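Local coordinates for protein glutamine--tRNA ligase (Saccharomyces cerevisiae, PDB 3TL4) that attaches glutamine to tRNA(Gln) at the expense of ATP, the piece here being its appended N-terminal tRNA-binding domain, at residues 139-144 with 176-181. Residues are numbered along the deposited sequence; the frame is centred on the assembly and turned at random.
Sequences TERYKL and KLLGPK
Two aliphatic groups sandwich the ring of Tyr142. Over the centre of one face sits the methyl CD1 of Leu178, a CH-pi contact 3.9 Å from the ring centroid; over the opposite face lies Lys181, whose CG is 3.8 Å from that centroid. Beyond CG the lysine chain runs extended across the ring, bringing CE to 3.7 Å from Tyr142 CD2, so a long aliphatic stem suits this place while the ammonium group passes beyond. Leu178 CD1 also packs on the backbone of Arg141, 3.5 Å from its CA.

Arg141 and Gly179 are the first residues past helices 134-140 and 166-178 to leave helical geometry, both with positive phi. Glycine accepts this easily; Arg141 (phi 60°) adopts it despite its side chain. The contact thus joins the C-terminal ends of two helices in the C-terminal helical part of the tRNA-binding domain.

The polar contacts are aimed at carbonyls beyond or at the end of helix 166-178. Tyr142 OH donates to Gly179 O, which lies at the ring edge; the modelled 2.4 Å is shorter than normal and so doubtful as an exact distance. A phenylalanine here would probably keep the sandwich but leave Gly179 O without this donor. Arg141, its chain bent at chi3 (61°), presents its guanidinium edge to Leu178 O; the bond from NH1 is weak at 3.3 Å. Arg141 NE makes a salt bridge to Asp185.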
loop_
_atom_site.group_PDB
_atom_site.type_symbol
_atom_site.label_atom_id
_atom_site.label_comp_id
_atom_site.label_asym_id
_atom_site.label_seq_id
_atom_site.Cartn_x
_atom_site.Cartn_y
_atom_site.Cartn_z
ATOM N N THR A 139 8.978 -31.880 8.042
ATOM C CA THR A 139 10.165 -32.106 8.849
ATOM C C THR A 139 10.311 -31.089 9.968
ATOM O O THR A 139 10.683 -31.443 11.086
ATOM C CB THR A 139 11.427 -32.085 7.980
ATOM O OG1 THR A 139 11.348 -33.152 7.028
ATOM C CG2 THR A 139 12.665 -32.270 8.832
ATOM N N GLU A 140 10.020 -29.829 9.673
ATOM C CA GLU A 140 10.282 -28.742 10.622
ATOM C C GLU A 140 9.054 -28.396 11.474
ATOM O O GLU A 140 9.175 -27.874 12.593
ATOM C CB GLU A 140 10.786 -27.509 9.862
ATOM C CG GLU A 140 12.056 -27.758 9.018
ATOM C CD GLU A 140 13.291 -28.085 9.869
ATOM O OE1 GLU A 140 13.468 -27.456 10.940
ATOM O OE2 GLU A 140 14.070 -28.983 9.474
ATOM N N ARG A 141 7.878 -28.704 10.929
ATOM C CA ARG A 141 6.606 -28.503 11.607
ATOM C C ARG A 141 6.358 -27.053 11.956
ATOM O O ARG A 141 6.635 -26.177 11.151
ATOM C CB ARG A 141 6.481 -29.409 12.837
ATOM C CG ARG A 141 6.435 -30.885 12.454
ATOM C CD ARG A 141 6.258 -31.792 13.664
ATOM N NE ARG A 141 5.010 -31.505 14.360
ATOM C CZ ARG A 141 3.798 -31.856 13.927
ATOM N NH1 ARG A 141 3.649 -32.535 12.784
ATOM N NH2 ARG A 141 2.731 -31.538 14.649
ATOM N N TYR A 142 5.831 -26.802 13.151
ATOM C CA TYR A 142 5.347 -25.468 13.485
ATOM C C TYR A 142 6.433 -24.402 13.635
ATOM O O TYR A 142 6.158 -23.215 13.465
ATOM C CB TYR A 142 4.425 -25.495 14.705
ATOM C CG TYR A 142 3.060 -26.079 14.416
ATOM C CD1 TYR A 142 2.786 -27.420 14.671
ATOM C CD2 TYR A 142 2.049 -25.297 13.878
ATOM C CE1 TYR A 142 1.553 -27.960 14.403
ATOM C CE2 TYR A 142 0.805 -25.829 13.614
ATOM C CZ TYR A 142 0.565 -27.163 13.887
ATOM O OH TYR A 142 -0.668 -27.710 13.629
ATOM N N LYS A 143 7.658 -24.826 13.936
ATOM C CA LYS A 143 8.806 -23.922 13.950
ATOM C C LYS A 143 9.004 -23.168 12.631
ATOM O O LYS A 143 9.653 -22.121 12.595
ATOM C CB LYS A 143 10.090 -24.690 14.280
ATOM C CG LYS A 143 10.120 -25.292 15.674
ATOM C CD LYS A 143 11.392 -26.098 15.885
ATOM C CE LYS A 143 11.497 -26.619 17.328
ATOM N NZ LYS A 143 10.489 -27.677 17.668
ATOM N N LEU A 144 8.450 -23.697 11.551
ATOM C CA LEU A 144 8.647 -23.113 10.228
ATOM C C LEU A 144 7.559 -22.108 9.857
ATOM O O LEU A 144 7.682 -21.392 8.868
ATOM C CB LEU A 144 8.730 -24.223 9.165
ATOM C CG LEU A 144 9.124 -23.829 7.742
ATOM C CD1 LEU A 144 10.339 -22.912 7.760
ATOM C CD2 LEU A 144 9.384 -25.060 6.872
ATOM N N LYS A 176 -4.009 -28.552 8.719
ATOM C CA LYS A 176 -4.497 -29.678 7.918
ATOM C C LYS A 176 -3.408 -30.716 7.644
ATOM O O LYS A 176 -3.670 -31.920 7.632
ATOM C CB LYS A 176 -5.091 -29.187 6.595
ATOM C CG LYS A 176 -6.321 -28.327 6.769
ATOM C CD LYS A 176 -6.732 -27.632 5.467
ATOM C CE LYS A 176 -7.878 -26.660 5.733
ATOM N NZ LYS A 176 -8.191 -25.822 4.542
ATOM N N LEU A 177 -2.191 -30.235 7.409
ATOM C CA LEU A 177 -1.038 -31.074 7.070
ATOM C C LEU A 177 -0.334 -31.651 8.299
ATOM O O LEU A 177 0.132 -32.790 8.284
ATOM C CB LEU A 177 -0.027 -30.239 6.269
ATOM C CG LEU A 177 1.352 -30.820 5.939
ATOM C CD1 LEU A 177 1.244 -32.079 5.072
ATOM C CD2 LEU A 177 2.222 -29.759 5.263
ATOM N N LEU A 178 -0.234 -30.846 9.350
ATOM C CA LEU A 178 0.602 -31.188 10.493
ATOM C C LEU A 178 -0.199 -31.884 11.566
ATOM O O LEU A 178 0.335 -32.691 12.324
ATOM C CB LEU A 178 1.267 -29.933 11.067
ATOM C CG LEU A 178 2.276 -29.247 10.130
ATOM C CD1 LEU A 178 3.152 -28.302 10.912
ATOM C CD2 LEU A 178 3.151 -30.272 9.440
ATOM N N GLY A 179 -1.492 -31.584 11.599
ATOM C CA GLY A 179 -2.344 -31.974 12.701
ATOM C C GLY A 179 -2.087 -30.993 13.815
ATOM O O GLY A 179 -1.353 -30.029 13.616
ATOM N N PRO A 180 -2.681 -31.223 14.997
ATOM C CA PRO A 180 -2.490 -30.243 16.073
ATOM C C PRO A 180 -1.080 -30.286 16.668
ATOM O O PRO A 180 -0.368 -31.281 16.491
ATOM C CB PRO A 180 -3.548 -30.645 17.112
ATOM C CG PRO A 180 -3.858 -32.064 16.827
ATOM C CD PRO A 180 -3.664 -32.261 15.348
ATOM N N LYS A 181 -0.683 -29.202 17.335
ATOM C CA LYS A 181 0.599 -29.136 18.020
ATOM C C LYS A 181 0.675 -30.221 19.078
ATOM O O LYS A 181 -0.270 -30.412 19.835
ATOM C CB LYS A 181 0.791 -27.767 18.677
ATOM C CG LYS A 181 0.627 -26.620 17.704
ATOM C CD LYS A 181 1.233 -25.363 18.273
ATOM C CE LYS A 181 1.085 -24.192 17.321
ATOM N NZ LYS A 181 1.758 -22.985 17.869
HETATM O O HOH W 1 0.060 -33.544 15.328
#